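Local structure of phosphothreonine lyase ospF (Shigella flexneri, 3I0U) at residues A[16-21]-A[213-218]; A[41-46]-A[116-121]; A[82-87]-A[162-167]. The protein is a secreted type III effector that acts as a phosphothreonine lyase, probably taking phosphate off its target by elimination rather than by hydrolysis. All blocks are in the same frame, centred on the assembly; numbering follows the deposited sequence.

Contact 1: A[16-21]-A[213-218]; sequences NILYNQ and YRLMIE
The aromatic ring of Y19 meets the other helix with its edge: the CD2 methyl of L215 and the carbonyl carbon of E218 both lie near the ring plane. The hydroxyl end reaches furthest, Y19 OH standing 3.7 Å from E218 C, while Y19 CE1 comes 4.0 Å from E218 CB. The carboxylate of E218 is turned almost perpendicular to the ring, the planes being 80° apart, and it is gripped within its own segment instead. R214 approaches it edge-on, with E218 OE2 in the guanidinium plane, and the salt bridge R214 NH2 to E218 OE1 measures 2.9 Å. One face of the Y213 ring takes I217 CG1 from within the same helix, and Y189 meets this ring nearly parallel.

Behind the tyrosine the packing is aliphatic. L215 CD2 lies 4.0 Å from Y19 CB, in the angle between backbone and ring, and L215 CD1 touches L18 CD1 at 4.2 Å. CG of Y19 is set anti to the backbone N (chi1 -177°), which carries the ring across toward the chain terminus at E218. The N-terminal helix 11-22 is thereby laid against the last helix, 211-217, where F15 and L150 also flank L215. Charge pairing stays inside 213-218, so these two segments meet through apolar and van der Waals contact, with the charged pair kept on one side.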
loop_
_atom_site.group_PDB
_atom_site.type_symbol
_atom_site.label_atom_id
_atom_site.label_comp_id
_atom_site.label_asym_id
_atom_site.label_seq_id
_atom_site.Cartn_x
_atom_site.Cartn_y
_atom_site.Cartn_z
ATOM N N ASN A 16 19.696 -2.520 12.804
ATOM C CA ASN A 16 20.352 -3.725 12.305
ATOM C C ASN A 16 19.701 -4.982 12.845
ATOM O O ASN A 16 19.720 -6.020 12.158
ATOM C CB ASN A 16 21.858 -3.732 12.608
ATOM C CG ASN A 16 22.626 -2.610 11.896
ATOM O OD1 ASN A 16 22.080 -1.890 11.047
ATOM N ND2 ASN A 16 23.897 -2.450 12.260
ATOM N N ILE A 17 19.130 -4.873 14.059
ATOM C CA ILE A 17 18.319 -5.935 14.670
ATOM C C ILE A 17 17.156 -6.276 13.735
ATOM O O ILE A 17 16.959 -7.450 13.370
ATOM C CB ILE A 17 17.830 -5.555 16.111
ATOM C CG1 ILE A 17 18.936 -5.835 17.129
ATOM C CG2 ILE A 17 16.584 -6.365 16.538
ATOM C CD1 ILE A 17 18.935 -4.926 18.380
ATOM N N LEU A 18 16.434 -5.238 13.319
ATOM C CA LEU A 18 15.336 -5.381 12.376
ATOM C C LEU A 18 15.803 -5.904 11.025
ATOM O O LEU A 18 15.199 -6.855 10.518
ATOM C CB LEU A 18 14.572 -4.056 12.222
ATOM C CG LEU A 18 13.701 -3.591 13.413
ATOM C CD1 LEU A 18 12.945 -2.290 13.099
ATOM C CD2 LEU A 18 12.718 -4.688 13.892
ATOM N N TYR A 19 16.901 -5.331 10.500
ATOM C CA TYR A 19 17.395 -5.580 9.132
ATOM C C TYR A 19 17.740 -7.033 8.902
ATOM O O TYR A 19 17.270 -7.643 7.935
ATOM C CB TYR A 19 18.615 -4.697 8.798
ATOM C CG TYR A 19 19.148 -4.850 7.374
ATOM C CD1 TYR A 19 18.473 -4.269 6.277
ATOM C CD2 TYR A 19 20.318 -5.584 7.121
ATOM C CE1 TYR A 19 18.953 -4.419 4.956
ATOM C CE2 TYR A 19 20.816 -5.739 5.820
ATOM C CZ TYR A 19 20.137 -5.142 4.745
ATOM O OH TYR A 19 20.628 -5.292 3.460
ATOM N N ASN A 20 18.535 -7.588 9.801
ATOM C CA ASN A 20 18.942 -8.972 9.680
ATOM C C ASN A 20 17.851 -9.985 9.958
ATOM O O ASN A 20 17.953 -11.138 9.497
ATOM C CB ASN A 20 20.126 -9.264 10.579
ATOM C CG ASN A 20 21.423 -8.832 9.966
ATOM O OD1 ASN A 20 21.848 -9.350 8.919
ATOM N ND2 ASN A 20 22.079 -7.870 10.615
ATOM N N GLN A 21 16.820 -9.577 10.708
ATOM C CA GLN A 21 15.692 -10.479 10.931
ATOM C C GLN A 21 14.863 -10.684 9.669
ATOM O O GLN A 21 14.470 -11.806 9.366
ATOM C CB GLN A 21 14.851 -10.032 12.120
ATOM C CG GLN A 21 15.411 -10.556 13.438
ATOM C CD GLN A 21 14.690 -10.021 14.677
ATOM O OE1 GLN A 21 13.784 -9.176 14.579
ATOM N NE2 GLN A 21 15.094 -10.526 15.857
ATOM N N TYR A 213 12.165 3.379 5.278
ATOM C CA TYR A 213 12.415 3.287 3.829
ATOM C C TYR A 213 13.628 2.455 3.490
ATOM O O TYR A 213 13.612 1.675 2.523
ATOM C CB TYR A 213 12.566 4.657 3.181
ATOM C CG TYR A 213 12.880 4.617 1.689
ATOM C CD1 TYR A 213 11.949 4.132 0.759
ATOM C CD2 TYR A 213 14.107 5.061 1.211
ATOM C CE1 TYR A 213 12.253 4.109 -0.604
ATOM C CE2 TYR A 213 14.414 5.042 -0.140
ATOM C CZ TYR A 213 13.498 4.566 -1.033
ATOM O OH TYR A 213 13.843 4.548 -2.351
ATOM N N ARG A 214 14.674 2.643 4.292
ATOM C CA ARG A 214 15.910 1.896 4.163
ATOM C C ARG A 214 15.609 0.413 4.259
ATOM O O ARG A 214 16.055 -0.357 3.413
ATOM C CB ARG A 214 16.946 2.331 5.209
ATOM C CG ARG A 214 17.446 3.771 5.028
ATOM C CD ARG A 214 18.975 3.886 5.141
ATOM N NE ARG A 214 19.470 3.683 6.505
ATOM C CZ ARG A 214 20.416 2.803 6.868
ATOM N NH1 ARG A 214 20.753 2.726 8.144
ATOM N NH2 ARG A 214 21.038 2.002 5.985
ATOM N N LEU A 215 14.776 0.036 5.223
ATOM C CA LEU A 215 14.359 -1.357 5.375
ATOM C C LEU A 215 13.546 -1.897 4.190
ATOM O O LEU A 215 13.487 -3.113 3.973
ATOM C CB LEU A 215 13.632 -1.582 6.714
ATOM C CG LEU A 215 14.412 -1.239 7.978
ATOM C CD1 LEU A 215 13.530 -0.970 9.168
ATOM C CD2 LEU A 215 15.469 -2.323 8.327
ATOM N N MET A 216 12.959 -1.004 3.408
ATOM C CA MET A 216 12.137 -1.439 2.286
ATOM C C MET A 216 12.952 -1.872 1.067
ATOM O O MET A 216 12.573 -2.818 0.371
ATOM C CB MET A 216 11.099 -0.375 1.929
ATOM C CG MET A 216 10.011 -0.193 2.976
ATOM S SD MET A 216 8.955 -1.635 3.266
ATOM C CE MET A 216 9.585 -2.358 4.806
ATOM N N ILE A 217 14.080 -1.198 0.858
ATOM C CA ILE A 217 14.812 -1.259 -0.404
ATOM C C ILE A 217 16.184 -1.946 -0.314
ATOM O O ILE A 217 16.656 -2.563 -1.280
ATOM C CB ILE A 217 14.990 0.155 -1.021
ATOM C CG1 ILE A 217 15.717 1.112 -0.078
ATOM C CG2 ILE A 217 13.669 0.771 -1.308
ATOM C CD1 ILE A 217 16.559 2.120 -0.792
ATOM N N GLU A 218 16.827 -1.880 0.845
ATOM C CA GLU A 218 18.174 -2.396 0.941
ATOM C C GLU A 218 18.143 -3.913 1.110
ATOM O O GLU A 218 17.039 -4.457 1.041
ATOM C CB GLU A 218 18.945 -1.688 2.072
ATOM C CG GLU A 218 19.049 -0.160 1.857
ATOM C CD GLU A 218 19.784 0.597 2.963
ATOM O OE1 GLU A 218 20.030 0.038 4.058
ATOM O OE2 GLU A 218 20.117 1.780 2.724
#

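Contact 2: A[41-46]-A[116-121]; sequences DICQSF and DMNRVS
The sulfur of C43 lies against the carboxylate of D116, SG 3.5 Å from D116 OD2 and 3.9 Å from N118 ND2. It is placed there by a first torsion that sets SG anti to the carbonyl carbon (chi1 -75°), on a CA-CB bond already directed at the loop. D116 answers with CG anti to its backbone N (chi1 180°), an extension that brings both carboxylate oxygens within range of the residues that follow. N118 ND2 donates to D116 OD2 over 2.8 Å in a nearly straight bond, 166° at the hydrogen; the oxygen is met almost along its C-O axis and lies close to the amide plane. The backbone N of N118 adds a weak bond to the same oxygen, giving an Asx turn.

This turn sits within a type I beta turn, closed by R119 N to D116 O at 2.8 Å, at the point where the chain leaves strand 111-115 for the long connection to its antiparallel neighbour 132-137. The short helix 39-44 packs on that exit, and I64 of strand 63-68 touches both C43 and D116. The other carboxylate oxygen is engaged too: R119 curls back to make a salt bridge, NE to D116 OD1 at 2.8 Å, although the N-H points poorly at its acceptor. N57 ties the two sides together, its ND2 bonding both C43 O and D116 OD1 while its OD1 accepts from R119 NH2.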
loop_
_atom_site.group_PDB
_atom_site.type_symbol
_atom_site.label_atom_id
_atom_site.label_comp_id
_atom_site.label_asym_id
_atom_site.label_seq_id
_atom_site.Cartn_x
_atom_site.Cartn_y
_atom_site.Cartn_z
ATOM N N ASP A 41 -18.120 -1.379 -8.750
ATOM C CA ASP A 41 -18.767 -1.743 -7.486
ATOM C C ASP A 41 -18.285 -0.889 -6.316
ATOM O O ASP A 41 -19.117 -0.398 -5.557
ATOM C CB ASP A 41 -18.586 -3.218 -7.129
ATOM C CG ASP A 41 -19.248 -4.157 -8.113
ATOM O OD1 ASP A 41 -20.271 -3.796 -8.730
ATOM O OD2 ASP A 41 -18.722 -5.282 -8.270
ATOM N N ILE A 42 -16.964 -0.693 -6.176
ATOM C CA ILE A 42 -16.432 0.164 -5.108
ATOM C C ILE A 42 -16.763 1.647 -5.317
ATOM O O ILE A 42 -16.802 2.412 -4.345
ATOM C CB ILE A 42 -14.922 -0.036 -4.832
ATOM C CG1 ILE A 42 -14.050 0.367 -6.026
ATOM C CG2 ILE A 42 -14.613 -1.481 -4.474
ATOM C CD1 ILE A 42 -12.631 0.595 -5.656
ATOM N N CYS A 43 -17.073 2.048 -6.559
ATOM C CA CYS A 43 -17.449 3.448 -6.829
ATOM C C CYS A 43 -18.827 3.851 -6.291
ATOM O O CYS A 43 -19.103 5.029 -6.094
ATOM C CB CYS A 43 -17.277 3.773 -8.305
ATOM S SG CYS A 43 -15.528 3.968 -8.708
ATOM N N GLN A 44 -19.657 2.851 -6.009
ATOM C CA GLN A 44 -21.042 3.023 -5.606
ATOM C C GLN A 44 -21.295 2.628 -4.174
ATOM O O GLN A 44 -22.279 3.049 -3.572
ATOM C CB GLN A 44 -21.890 2.195 -6.529
ATOM C CG GLN A 44 -21.749 2.729 -7.930
ATOM C CD GLN A 44 -21.965 1.690 -8.969
ATOM O OE1 GLN A 44 -23.084 1.196 -9.160
ATOM N NE2 GLN A 44 -20.907 1.358 -9.677
ATOM N N SER A 45 -20.384 1.823 -3.645
ATOM C CA SER A 45 -20.336 1.402 -2.252
ATOM C C SER A 45 -20.332 2.584 -1.281
ATOM O O SER A 45 -19.259 3.038 -0.849
ATOM C CB SER A 45 -19.055 0.562 -2.023
ATOM O OG SER A 45 -19.272 -0.840 -2.147
ATOM N N PHE A 46 -21.518 3.082 -0.940
ATOM C CA PHE A 46 -21.621 4.085 0.112
ATOM C C PHE A 46 -20.990 3.503 1.395
ATOM O O PHE A 46 -19.957 4.005 1.842
ATOM C CB PHE A 46 -23.054 4.511 0.315
ATOM C CG PHE A 46 -23.552 5.554 -0.685
ATOM C CD1 PHE A 46 -22.882 5.794 -1.899
ATOM C CD2 PHE A 46 -24.748 6.280 -0.413
ATOM C CE1 PHE A 46 -23.378 6.742 -2.804
ATOM C CE2 PHE A 46 -25.247 7.226 -1.313
ATOM C CZ PHE A 46 -24.580 7.467 -2.505
ATOM N N ASP A 116 -11.434 7.883 -7.214
ATOM C CA ASP A 116 -12.662 7.628 -7.948
ATOM C C ASP A 116 -12.572 8.417 -9.260
ATOM O O ASP A 116 -13.016 9.580 -9.341
ATOM C CB ASP A 116 -13.856 8.046 -7.058
ATOM C CG ASP A 116 -15.249 7.841 -7.712
ATOM O OD1 ASP A 116 -16.243 8.094 -6.974
ATOM O OD2 ASP A 116 -15.380 7.468 -8.914
ATOM N N MET A 117 -12.031 7.755 -10.289
ATOM C CA MET A 117 -11.903 8.274 -11.671
ATOM C C MET A 117 -13.057 9.074 -12.269
ATOM O O MET A 117 -12.843 9.735 -13.275
ATOM C CB MET A 117 -11.601 7.146 -12.653
ATOM C CG MET A 117 -10.220 6.556 -12.592
ATOM S SD MET A 117 -9.089 7.634 -11.666
ATOM C CE MET A 117 -8.366 8.664 -12.939
ATOM N N ASN A 118 -14.252 9.012 -11.666
ATOM C CA ASN A 118 -15.448 9.777 -12.110
ATOM C C ASN A 118 -15.590 11.113 -11.408
ATOM O O ASN A 118 -16.181 12.019 -11.928
ATOM C CB ASN A 118 -16.740 8.985 -11.854
ATOM C CG ASN A 118 -16.646 7.539 -12.325
ATOM O OD1 ASN A 118 -16.877 7.260 -13.496
ATOM N ND2 ASN A 118 -16.276 6.609 -11.408
ATOM N N ARG A 119 -15.052 11.219 -10.201
ATOM C CA ARG A 119 -15.084 12.466 -9.441
ATOM C C ARG A 119 -13.903 13.403 -9.745
ATOM O O ARG A 119 -14.021 14.597 -9.567
ATOM C CB ARG A 119 -15.192 12.160 -7.943
ATOM C CG ARG A 119 -16.617 12.377 -7.439
ATOM C CD ARG A 119 -17.462 11.115 -7.400
ATOM N NE ARG A 119 -17.390 10.485 -6.043
ATOM C CZ ARG A 119 -18.317 10.665 -5.064
ATOM N NH1 ARG A 119 -19.402 11.452 -5.274
ATOM N NH2 ARG A 119 -18.161 10.046 -3.861
ATOM N N VAL A 120 -12.802 12.864 -10.269
ATOM C CA VAL A 120 -11.528 13.609 -10.421
ATOM C C VAL A 120 -11.387 14.639 -11.628
ATOM O O VAL A 120 -12.180 14.606 -12.599
ATOM C CB VAL A 120 -10.369 12.577 -10.368
ATOM C CG1 VAL A 120 -10.078 11.999 -11.771
ATOM C CG2 VAL A 120 -9.122 13.115 -9.599
ATOM N N SER A 121 -10.413 15.575 -11.516
ATOM C CA SER A 121 -9.916 16.444 -12.653
ATOM C C SER A 121 -8.752 15.757 -13.388
ATOM O O SER A 121 -7.956 15.007 -12.749
ATOM C CB SER A 121 -9.396 17.777 -12.125
ATOM O OG SER A 121 -10.266 18.816 -12.479
#

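Contact 3: A[82-87]-A[162-167]; sequences FHISIA and SNLLRS
L164 crosses from helix to strand to touch I84 and I86, and the residues around it in 162-167 show how the helix end is held while one leucine does the packing. S162 comes first, and its carbonyl oxygen is gripped twice: by R166 N in the regular helical bond of 3.1 Å, and by R166 NE at 2.8 Å, the two donors arriving from opposite faces of the carbonyl plane. N163 contributes through its backbone oxygen, taken up further along.

At L164 the chain turns its side chain to the sheet. The CD2 methyl lies 4.0 Å from I84 CG2 and 4.1 Å from I86 CD1, so one branch serves both isoleucines. On a CA-CB bond directed at the helix, I84 has CG1 beside the backbone N (chi1 -48°) and CG2 anti to it, which turns CG2 to the leucine; the I86 chain instead meets the leucine at about a right angle. The arrangement is helix-on-sheet packing: helix 147-166 packs against one face of the antiparallel sheet, and L98 of helix 91-102 fills in beside I84 and L164. Nearer the middle of the long helix, I153 and I157 receive F82 and L160 receives I84.

R166 folds its guanidinium back over the helix toward S162, away from the sheet. S167 then closes the segment, OG donating to N163 O at 3.2 Å and meeting that carbonyl nearly head-on, near the C-terminal end of the helix.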
loop_
_atom_site.group_PDB
_atom_site.type_symbol
_atom_site.label_atom_id
_atom_site.label_comp_id
_atom_site.label_asym_id
_atom_site.label_seq_id
_atom_site.Cartn_x
_atom_site.Cartn_y
_atom_site.Cartn_z
ATOM N N PHE A 82 2.680 4.301 1.063
ATOM C CA PHE A 82 3.062 4.116 -0.308
ATOM C C PHE A 82 1.962 4.574 -1.234
ATOM O O PHE A 82 0.780 4.445 -0.922
ATOM C CB PHE A 82 3.260 2.644 -0.587
ATOM C CG PHE A 82 4.308 1.997 0.263
ATOM C CD1 PHE A 82 5.636 2.041 -0.120
ATOM C CD2 PHE A 82 3.961 1.318 1.441
ATOM C CE1 PHE A 82 6.584 1.462 0.656
ATOM C CE2 PHE A 82 4.907 0.738 2.230
ATOM C CZ PHE A 82 6.218 0.797 1.855
ATOM N N HIS A 83 2.350 5.052 -2.406
ATOM C CA HIS A 83 1.399 5.359 -3.437
ATOM C C HIS A 83 1.648 4.349 -4.529
ATOM O O HIS A 83 2.765 3.848 -4.640
ATOM C CB HIS A 83 1.612 6.782 -3.951
ATOM C CG HIS A 83 1.386 7.841 -2.914
ATOM N ND1 HIS A 83 0.132 8.157 -2.432
ATOM C CD2 HIS A 83 2.249 8.671 -2.279
ATOM C CE1 HIS A 83 0.234 9.141 -1.554
ATOM N NE2 HIS A 83 1.509 9.460 -1.437
ATOM N N ILE A 84 0.619 4.038 -5.324
ATOM C CA ILE A 84 0.828 3.283 -6.564
ATOM C C ILE A 84 0.362 4.222 -7.644
ATOM O O ILE A 84 -0.718 4.755 -7.543
ATOM C CB ILE A 84 0.006 1.998 -6.636
ATOM C CG1 ILE A 84 0.130 1.175 -5.342
ATOM C CG2 ILE A 84 0.445 1.150 -7.823
ATOM C CD1 ILE A 84 -0.708 -0.102 -5.364
ATOM N N SER A 85 1.188 4.438 -8.663
ATOM C CA SER A 85 0.931 5.392 -9.756
ATOM C C SER A 85 0.757 4.690 -11.129
ATOM O O SER A 85 1.670 3.984 -11.623
ATOM C CB SER A 85 2.069 6.419 -9.826
ATOM O OG SER A 85 1.976 7.412 -8.799
ATOM N N ILE A 86 -0.436 4.871 -11.710
ATOM C CA ILE A 86 -0.837 4.188 -12.917
ATOM C C ILE A 86 -1.154 5.282 -13.936
ATOM O O ILE A 86 -1.511 6.406 -13.540
ATOM C CB ILE A 86 -2.081 3.322 -12.645
ATOM C CG1 ILE A 86 -1.909 2.473 -11.369
ATOM C CG2 ILE A 86 -2.483 2.478 -13.882
ATOM C CD1 ILE A 86 -0.720 1.460 -11.377
ATOM N N ALA A 87 -0.985 4.997 -15.231
ATOM C CA ALA A 87 -1.570 5.854 -16.270
ATOM C C ALA A 87 -3.091 6.030 -16.106
ATOM O O ALA A 87 -3.792 5.105 -15.756
ATOM C CB ALA A 87 -1.264 5.325 -17.622
ATOM N N SER A 162 5.229 -6.723 -9.449
ATOM C CA SER A 162 5.317 -7.862 -10.328
ATOM C C SER A 162 4.013 -8.101 -11.110
ATOM O O SER A 162 4.022 -8.436 -12.278
ATOM C CB SER A 162 5.648 -9.062 -9.462
ATOM O OG SER A 162 5.392 -10.245 -10.141
ATOM N N ASN A 163 2.884 -7.918 -10.454
ATOM C CA ASN A 163 1.612 -8.146 -11.105
ATOM C C ASN A 163 1.283 -7.077 -12.121
ATOM O O ASN A 163 0.700 -7.376 -13.163
ATOM C CB ASN A 163 0.485 -8.208 -10.080
ATOM C CG ASN A 163 0.296 -9.585 -9.510
ATOM O OD1 ASN A 163 0.944 -9.976 -8.548
ATOM N ND2 ASN A 163 -0.587 -10.326 -10.093
ATOM N N LEU A 164 1.630 -5.827 -11.815
ATOM C CA LEU A 164 1.432 -4.721 -12.749
ATOM C C LEU A 164 2.333 -4.845 -13.934
ATOM O O LEU A 164 1.882 -4.694 -15.046
ATOM C CB LEU A 164 1.724 -3.408 -12.065
ATOM C CG LEU A 164 0.639 -2.493 -11.499
ATOM C CD1 LEU A 164 -0.796 -3.064 -11.538
ATOM C CD2 LEU A 164 1.055 -2.051 -10.136
ATOM N N LEU A 165 3.607 -5.159 -13.697
ATOM C CA LEU A 165 4.578 -5.258 -14.791
ATOM C C LEU A 165 4.216 -6.379 -15.766
ATOM O O LEU A 165 4.356 -6.253 -16.979
ATOM C CB LEU A 165 6.017 -5.378 -14.244
ATOM C CG LEU A 165 7.184 -5.620 -15.219
ATOM C CD1 LEU A 165 7.306 -4.405 -16.172
ATOM C CD2 LEU A 165 8.514 -5.912 -14.500
ATOM N N ARG A 166 3.683 -7.462 -15.245
ATOM C CA ARG A 166 3.498 -8.593 -16.092
ATOM C C ARG A 166 2.193 -8.567 -16.837
ATOM O O ARG A 166 2.004 -9.232 -17.826
ATOM C CB ARG A 166 3.840 -9.876 -15.340
ATOM C CG ARG A 166 5.412 -9.857 -14.972
ATOM C CD ARG A 166 5.879 -10.909 -13.970
ATOM N NE ARG A 166 4.951 -11.052 -12.837
ATOM C CZ ARG A 166 4.320 -12.183 -12.462
ATOM N NH1 ARG A 166 4.531 -13.345 -13.104
ATOM N NH2 ARG A 166 3.481 -12.141 -11.403
ATOM N N SER A 167 1.292 -7.716 -16.403
ATOM C CA SER A 167 0.152 -7.371 -17.250
ATOM C C SER A 167 0.434 -6.134 -18.113
ATOM O O SER A 167 -0.466 -5.636 -18.783
ATOM C CB SER A 167 -1.110 -7.158 -16.429
ATOM O OG SER A 167 -1.307 -8.206 -15.469
#

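Followed from the N terminus, the chain first supplies helix 11-22, whose partner in contact 1 is the last helix, 211-217; this closes a loop spanning almost the whole protein, and the other two contacts fall within it. Contact 2 opens next, at helix 39-44, and closes at the turn after strand 111-115. Before it closes, contact 3 has begun on strand 80-84, to be completed only at the end of helix 147-166, so these two loops cross. Contacts 1 and 2 sit on opposite sides of the chain's centre, about 37 Å between centres. Contact 3 lies between, reaching contact 1 where M216 SD packs 3.9 Å from F82 CZ.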